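Local coordinates for Lmo2470 protein (Listeria monocytogenes EGD-e, PDB 5HL3) that interacts with the host protein afadin and facilitates basement membrane crossing as a calcium-binding, leucine-rich-repeat internalin, at residues 185-190 and 206-211; 191-196 and 213-218. All coordinates share one frame; numbering follows the deposited sequence.

Contact 1: residues 185-190 and 206-211; sequences IPDFQN and NTPDFQ. With CA (calcium ion), chain F.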
loop_
_atom_site.group_PDB
_atom_site.type_symbol
_atom_site.label_atom_id
_atom_site.label_comp_id
_atom_site.label_asym_id
_atom_site.label_seq_id
_atom_site.Cartn_x
_atom_site.Cartn_y
_atom_site.Cartn_z
ATOM N N ILE A 185 -4.795 -10.280 -4.179
ATOM C CA ILE A 185 -4.177 -10.365 -2.849
ATOM C C ILE A 185 -4.465 -11.775 -2.303
ATOM O O ILE A 185 -5.571 -12.302 -2.497
ATOM C CB ILE A 185 -4.742 -9.238 -1.936
ATOM C CG1 ILE A 185 -3.981 -9.154 -0.625
ATOM C CG2 ILE A 185 -6.211 -9.354 -1.673
ATOM C CD1 ILE A 185 -2.608 -8.535 -0.708
ATOM N N PRO A 186 -3.490 -12.418 -1.651
ATOM C CA PRO A 186 -3.774 -13.750 -1.127
ATOM C C PRO A 186 -4.883 -13.792 -0.078
ATOM O O PRO A 186 -5.072 -12.822 0.663
ATOM C CB PRO A 186 -2.444 -14.138 -0.456
ATOM C CG PRO A 186 -1.417 -13.394 -1.241
ATOM C CD PRO A 186 -2.061 -12.079 -1.522
ATOM N N ASP A 187 -5.578 -14.931 -0.007
ATOM C CA ASP A 187 -6.511 -15.179 1.095
ATOM C C ASP A 187 -5.616 -15.660 2.258
ATOM O O ASP A 187 -5.454 -16.861 2.509
ATOM C CB ASP A 187 -7.543 -16.225 0.685
ATOM C CG ASP A 187 -8.700 -16.316 1.655
ATOM O OD1 ASP A 187 -8.644 -15.644 2.697
ATOM O OD2 ASP A 187 -9.652 -17.062 1.345
ATOM N N PHE A 188 -5.002 -14.686 2.931
ATOM C CA PHE A 188 -3.913 -15.002 3.875
ATOM C C PHE A 188 -4.326 -16.044 4.903
ATOM O O PHE A 188 -5.282 -15.871 5.616
ATOM C CB PHE A 188 -3.438 -13.742 4.580
ATOM C CG PHE A 188 -2.660 -12.803 3.705
ATOM C CD1 PHE A 188 -1.392 -13.118 3.267
ATOM C CD2 PHE A 188 -3.190 -11.579 3.340
ATOM C CE1 PHE A 188 -0.691 -12.250 2.462
ATOM C CE2 PHE A 188 -2.475 -10.694 2.546
ATOM C CZ PHE A 188 -1.226 -11.036 2.100
ATOM N N GLN A 189 -3.580 -17.138 4.962
ATOM C CA GLN A 189 -3.907 -18.261 5.827
ATOM C C GLN A 189 -3.326 -18.226 7.224
ATOM O O GLN A 189 -3.935 -18.762 8.145
ATOM C CB GLN A 189 -3.386 -19.574 5.184
ATOM C CG GLN A 189 -3.992 -19.939 3.838
ATOM C CD GLN A 189 -3.499 -21.281 3.344
ATOM O OE1 GLN A 189 -2.474 -21.784 3.810
ATOM N NE2 GLN A 189 -4.247 -21.898 2.441
ATOM N N ASN A 190 -2.160 -17.604 7.398
ATOM C CA ASN A 190 -1.384 -17.806 8.627
ATOM C C ASN A 190 -0.888 -16.536 9.264
ATOM O O ASN A 190 0.123 -16.561 9.980
ATOM C CB ASN A 190 -0.182 -18.747 8.320
ATOM C CG ASN A 190 -0.605 -20.042 7.627
ATOM O OD1 ASN A 190 -0.205 -20.299 6.501
ATOM N ND2 ASN A 190 -1.425 -20.827 8.285
ATOM N N ASN A 206 -10.849 -7.195 -6.909
ATOM C CA ASN A 206 -11.655 -7.758 -5.806
ATOM C C ASN A 206 -10.651 -8.220 -4.757
ATOM O O ASN A 206 -9.441 -8.050 -4.933
ATOM C CB ASN A 206 -12.545 -8.931 -6.276
ATOM C CG ASN A 206 -13.888 -8.984 -5.566
ATOM O OD1 ASN A 206 -14.052 -8.488 -4.464
ATOM N ND2 ASN A 206 -14.883 -9.494 -6.270
ATOM N N THR A 207 -11.157 -8.785 -3.671
ATOM C CA THR A 207 -10.303 -9.477 -2.707
ATOM C C THR A 207 -11.019 -10.769 -2.346
ATOM O O THR A 207 -12.237 -10.909 -2.569
ATOM C CB THR A 207 -10.031 -8.713 -1.386
ATOM O OG1 THR A 207 -11.146 -8.817 -0.486
ATOM C CG2 THR A 207 -9.686 -7.291 -1.610
ATOM N N PRO A 208 -10.290 -11.726 -1.764
ATOM C CA PRO A 208 -10.997 -12.863 -1.197
ATOM C C PRO A 208 -11.903 -12.440 -0.033
ATOM O O PRO A 208 -11.701 -11.359 0.577
ATOM C CB PRO A 208 -9.863 -13.757 -0.665
ATOM C CG PRO A 208 -8.654 -13.341 -1.428
ATOM C CD PRO A 208 -8.832 -11.853 -1.642
ATOM N N ASP A 209 -12.850 -13.301 0.314
ATOM C CA ASP A 209 -13.679 -13.091 1.499
ATOM C C ASP A 209 -12.845 -13.655 2.625
ATOM O O ASP A 209 -13.020 -14.794 3.052
ATOM C CB ASP A 209 -15.000 -13.840 1.362
ATOM C CG ASP A 209 -15.928 -13.615 2.537
ATOM O OD1 ASP A 209 -15.670 -12.722 3.379
ATOM O OD2 ASP A 209 -16.951 -14.331 2.626
ATOM N N PHE A 210 -11.908 -12.842 3.079
ATOM C CA PHE A 210 -10.826 -13.336 3.937
ATOM C C PHE A 210 -11.237 -14.335 4.960
ATOM O O PHE A 210 -12.081 -14.064 5.822
ATOM C CB PHE A 210 -10.069 -12.202 4.613
ATOM C CG PHE A 210 -9.404 -11.267 3.648
ATOM C CD1 PHE A 210 -8.247 -11.661 2.929
ATOM C CD2 PHE A 210 -9.874 -9.975 3.442
ATOM C CE1 PHE A 210 -7.636 -10.797 2.061
ATOM C CE2 PHE A 210 -9.258 -9.128 2.572
ATOM C CZ PHE A 210 -8.130 -9.520 1.891
ATOM N N GLN A 211 -10.557 -15.484 4.893
ATOM C CA GLN A 211 -10.880 -16.596 5.738
ATOM C C GLN A 211 -10.254 -16.580 7.150
ATOM O O GLN A 211 -10.741 -17.280 8.043
ATOM C CB GLN A 211 -10.499 -17.920 5.025
ATOM C CG GLN A 211 -9.006 -18.145 4.872
ATOM C CD GLN A 211 -8.622 -19.163 3.794
ATOM O OE1 GLN A 211 -9.320 -20.156 3.568
ATOM N NE2 GLN A 211 -7.468 -18.937 3.174
HETATM CA CA CA F . -0.305 -21.936 4.875
HETATM O O HOH W 1 -7.721 -10.435 -4.872
HETATM O O HOH W 2 -12.337 -17.250 1.881
HETATM O O HOH W 3 -5.915 -19.990 0.611
HETATM O O HOH W 4 -0.193 -20.145 3.214
HETATM O O HOH W 5 0.047 -23.732 3.263
HETATM O O HOH W 6 0.860 -23.547 6.363
#
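The carboxylate of Asp-187 and the side-chain amide of Gln-211 stack with their planes 19° apart, Gln-211 CD lying 3.4 Å from Asp-187 OD2. At the edge of the Phe-210 ring, in its plane, sits Pro-186 O, 3.6 Å from CE1, while one face of that ring takes Pro-208 O from its own chain segment. Pro-186 CB lies over one face of Phe-188. Asp-187 CG is anti to the backbone N (chi1 -168°), which carries the carboxylate across to 206-211; there OD1 receives the backbone N of Gln-211 on its syn lone pair, in a nearly straight bond of 2.9 Å. With chi1 at 69° and an extended chain, Gln-211 reaches across the aspartate, and NE2 donates to Asp-187 O at 3.0 Å, from above the carbonyl plane. That same oxygen also accepts from Asn-165 of the preceding turn. Earlier in both segments, Ile-185 meets the Pro-208 ring at about a right angle, CG2 standing 3.6 Å from CD, and also touches Thr-207. One water joins Asp-187 OD2 to Asp-209 O, and another links the NE2 atoms of Gln-189 and Gln-211. Gln-189 OE1 and Asn-190 OD1 bind a calcium ion, with three waters and Asn-167 as further ligands. These loops lie on successive turns of the leucine-rich-repeat solenoid, each with an inverse gamma turn centred on its aspartate. One nearly straight bond and the amide stack hold the carboxylate's orientation, and the water on OD2 with the N-H on OD1 probably helps stabilise its charge.

Contact 2: residues 191-196 and 213-218; sequences IPNLTF and LPKLTD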
loop_
_atom_site.group_PDB
_atom_site.type_symbol
_atom_site.label_atom_id
_atom_site.label_comp_id
_atom_site.label_asym_id
_atom_site.label_seq_id
_atom_site.Cartn_x
_atom_site.Cartn_y
_atom_site.Cartn_z
ATOM N N ILE A 191 -1.592 -15.432 9.039
ATOM C CA ILE A 191 -1.267 -14.172 9.747
ATOM C C ILE A 191 -2.503 -13.654 10.497
ATOM O O ILE A 191 -2.969 -12.520 10.301
ATOM C CB ILE A 191 -0.619 -13.119 8.831
ATOM C CG1 ILE A 191 -1.465 -12.840 7.571
ATOM C CG2 ILE A 191 0.803 -13.541 8.462
ATOM C CD1 ILE A 191 -0.911 -11.720 6.726
ATOM N N PRO A 192 -3.033 -14.471 11.419
ATOM C CA PRO A 192 -4.296 -14.094 12.091
ATOM C C PRO A 192 -4.219 -12.935 13.058
ATOM O O PRO A 192 -5.273 -12.479 13.523
ATOM C CB PRO A 192 -4.704 -15.378 12.797
ATOM C CG PRO A 192 -3.427 -16.008 13.118
ATOM C CD PRO A 192 -2.540 -15.764 11.923
ATOM N N ASN A 193 -3.017 -12.450 13.365
ATOM C CA ASN A 193 -2.894 -11.252 14.202
ATOM C C ASN A 193 -2.859 -9.974 13.384
ATOM O O ASN A 193 -2.770 -8.881 13.948
ATOM C CB ASN A 193 -1.657 -11.334 15.097
ATOM C CG ASN A 193 -1.802 -12.370 16.185
ATOM O OD1 ASN A 193 -2.865 -13.007 16.334
ATOM N ND2 ASN A 193 -0.751 -12.539 16.962
ATOM N N LEU A 194 -2.960 -10.078 12.062
ATOM C CA LEU A 194 -2.874 -8.892 11.221
ATOM C C LEU A 194 -3.980 -7.903 11.584
ATOM O O LEU A 194 -5.153 -8.268 11.599
ATOM C CB LEU A 194 -2.972 -9.288 9.740
ATOM C CG LEU A 194 -2.638 -8.137 8.789
ATOM C CD1 LEU A 194 -1.157 -7.845 8.779
ATOM C CD2 LEU A 194 -3.141 -8.455 7.386
ATOM N N THR A 195 -3.599 -6.655 11.897
ATOM C CA THR A 195 -4.576 -5.606 12.251
ATOM C C THR A 195 -4.679 -4.502 11.214
ATOM O O THR A 195 -5.744 -3.909 11.083
ATOM C CB THR A 195 -4.308 -4.968 13.638
ATOM O OG1 THR A 195 -3.227 -4.039 13.569
ATOM C CG2 THR A 195 -4.038 -6.033 14.648
ATOM N N PHE A 196 -3.602 -4.241 10.468
ATOM C CA PHE A 196 -3.560 -3.138 9.482
ATOM C C PHE A 196 -3.062 -3.670 8.150
ATOM O O PHE A 196 -1.961 -4.216 8.071
ATOM C CB PHE A 196 -2.603 -2.046 10.016
ATOM C CG PHE A 196 -2.959 -1.559 11.414
ATOM C CD1 PHE A 196 -4.008 -0.665 11.638
ATOM C CD2 PHE A 196 -2.243 -1.999 12.505
ATOM C CE1 PHE A 196 -4.304 -0.244 12.911
ATOM C CE2 PHE A 196 -2.527 -1.565 13.781
ATOM C CZ PHE A 196 -3.575 -0.700 13.984
ATOM N N LEU A 213 -8.621 -13.497 9.071
ATOM C CA LEU A 213 -8.159 -12.186 9.562
ATOM C C LEU A 213 -9.106 -11.666 10.652
ATOM O O LEU A 213 -9.700 -10.598 10.524
ATOM C CB LEU A 213 -8.035 -11.186 8.407
ATOM C CG LEU A 213 -7.002 -11.523 7.330
ATOM C CD1 LEU A 213 -6.987 -10.493 6.211
ATOM C CD2 LEU A 213 -5.581 -11.705 7.879
ATOM N N PRO A 214 -9.222 -12.405 11.755
ATOM C CA PRO A 214 -10.180 -12.044 12.821
ATOM C C PRO A 214 -9.864 -10.773 13.595
ATOM O O PRO A 214 -10.748 -10.289 14.321
ATOM C CB PRO A 214 -10.123 -13.256 13.763
ATOM C CG PRO A 214 -8.750 -13.806 13.568
ATOM C CD PRO A 214 -8.448 -13.619 12.114
ATOM N N LYS A 215 -8.636 -10.265 13.476
ATOM C CA LYS A 215 -8.188 -9.078 14.201
ATOM C C LYS A 215 -8.016 -7.861 13.309
ATOM O O LYS A 215 -7.629 -6.813 13.787
ATOM C CB LYS A 215 -6.884 -9.382 14.937
ATOM C CG LYS A 215 -7.100 -10.348 16.108
ATOM C CD LYS A 215 -5.811 -10.700 16.796
ATOM C CE LYS A 215 -5.991 -11.302 18.169
ATOM N NZ LYS A 215 -4.607 -11.465 18.718
ATOM N N LEU A 216 -8.289 -7.999 12.017
ATOM C CA LEU A 216 -8.097 -6.865 11.096
ATOM C C LEU A 216 -9.053 -5.724 11.432
ATOM O O LEU A 216 -10.270 -5.916 11.457
ATOM C CB LEU A 216 -8.348 -7.342 9.663
ATOM C CG LEU A 216 -7.972 -6.329 8.570
ATOM C CD1 LEU A 216 -6.483 -6.161 8.485
ATOM C CD2 LEU A 216 -8.533 -6.783 7.239
ATOM N N THR A 217 -8.500 -4.536 11.682
ATOM C CA THR A 217 -9.317 -3.352 11.994
ATOM C C THR A 217 -9.342 -2.351 10.850
ATOM O O THR A 217 -10.328 -1.652 10.683
ATOM C CB THR A 217 -8.839 -2.623 13.284
ATOM O OG1 THR A 217 -7.514 -2.117 13.125
ATOM C CG2 THR A 217 -8.944 -3.560 14.491
ATOM N N ASP A 218 -8.256 -2.258 10.094
ATOM C CA ASP A 218 -8.125 -1.231 9.050
ATOM C C ASP A 218 -7.694 -1.858 7.738
ATOM O O ASP A 218 -6.612 -2.449 7.666
ATOM C CB ASP A 218 -7.100 -0.177 9.480
ATOM C CG ASP A 218 -7.534 0.601 10.680
ATOM O OD1 ASP A 218 -7.633 0.049 11.784
ATOM O OD2 ASP A 218 -7.783 1.806 10.546
HETATM O O HOH W 7 -6.430 -10.708 11.704
#
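Segments 191-196 and 213-218 each make a type I beta turn, Ile-191 to Leu-194 and Leu-213 to Leu-216, and then run into neighbouring parallel strands, bridged at Phe-196 and Asp-218. This is the repeating step of a leucine-rich-repeat solenoid, in which equivalent leucines stack from one turn to the next. Thr-195 O marks the entry to the sheet: it accepts from both Thr-217 N at 2.9 Å and Asp-218 N at 3.2 Å. Leu-194 and Leu-216 lie side by side; in both, CG is anti to the backbone N (chi1 near -170°), which sends the two side chains the same way, and unlike branches meet, CD2 of Leu-194 4.2 Å from CD1 of Leu-216. Leu-213, the counterpart of Ile-191 one turn later, brings CD2 to 4.0 Å from Leu-194 CB and also meets Ile-191. Leu-172 of the preceding turn packs on Ile-191 and Leu-194, and Leu-236 of the following turn on Leu-213, continuing the apolar interior both ways. At the beta turns, the CD of Pro-214 packs against Pro-192, and the extended chain of Lys-215 passes Pro-192 O; its NZ lies 3.3 Å from Asn-193 OD1 in one of that residue's two conformers, a weak and doubtful bond. One water bridges the turns, donating to Pro-192 O and Leu-194 O and accepting from Lys-215 N. On the strand side, the Phe-196 ring runs alongside Asp-218, its plane 41° from the carboxylate, and CE1 lies 3.5 Å from OD1. That oxygen offers its anti lone pair to Thr-217 OG1, which donates to it at 2.6 Å.

Overall arrangement
From the N terminus the chain leaves strand 174-176, passes through 185-190 and directly on through 191-196 into strand 196-198, then makes the next circuit through 206-211 and 213-218 into strand 218-220. Contact 1 closes a circuit with 15 residues between its segments, through strand 196-198; contact 2 closes an overlapping one with 16. Because the segments alternate, the two closures cross rather than nest, as expected where successive solenoid coils stack in register. The centres of contact 1 and contact 2 are about 11 Å apart. Contact 1 ties together the loops returning towards the parallel sheet, beside a calcium site; contact 2 joins the turns that follow and the start of the strands.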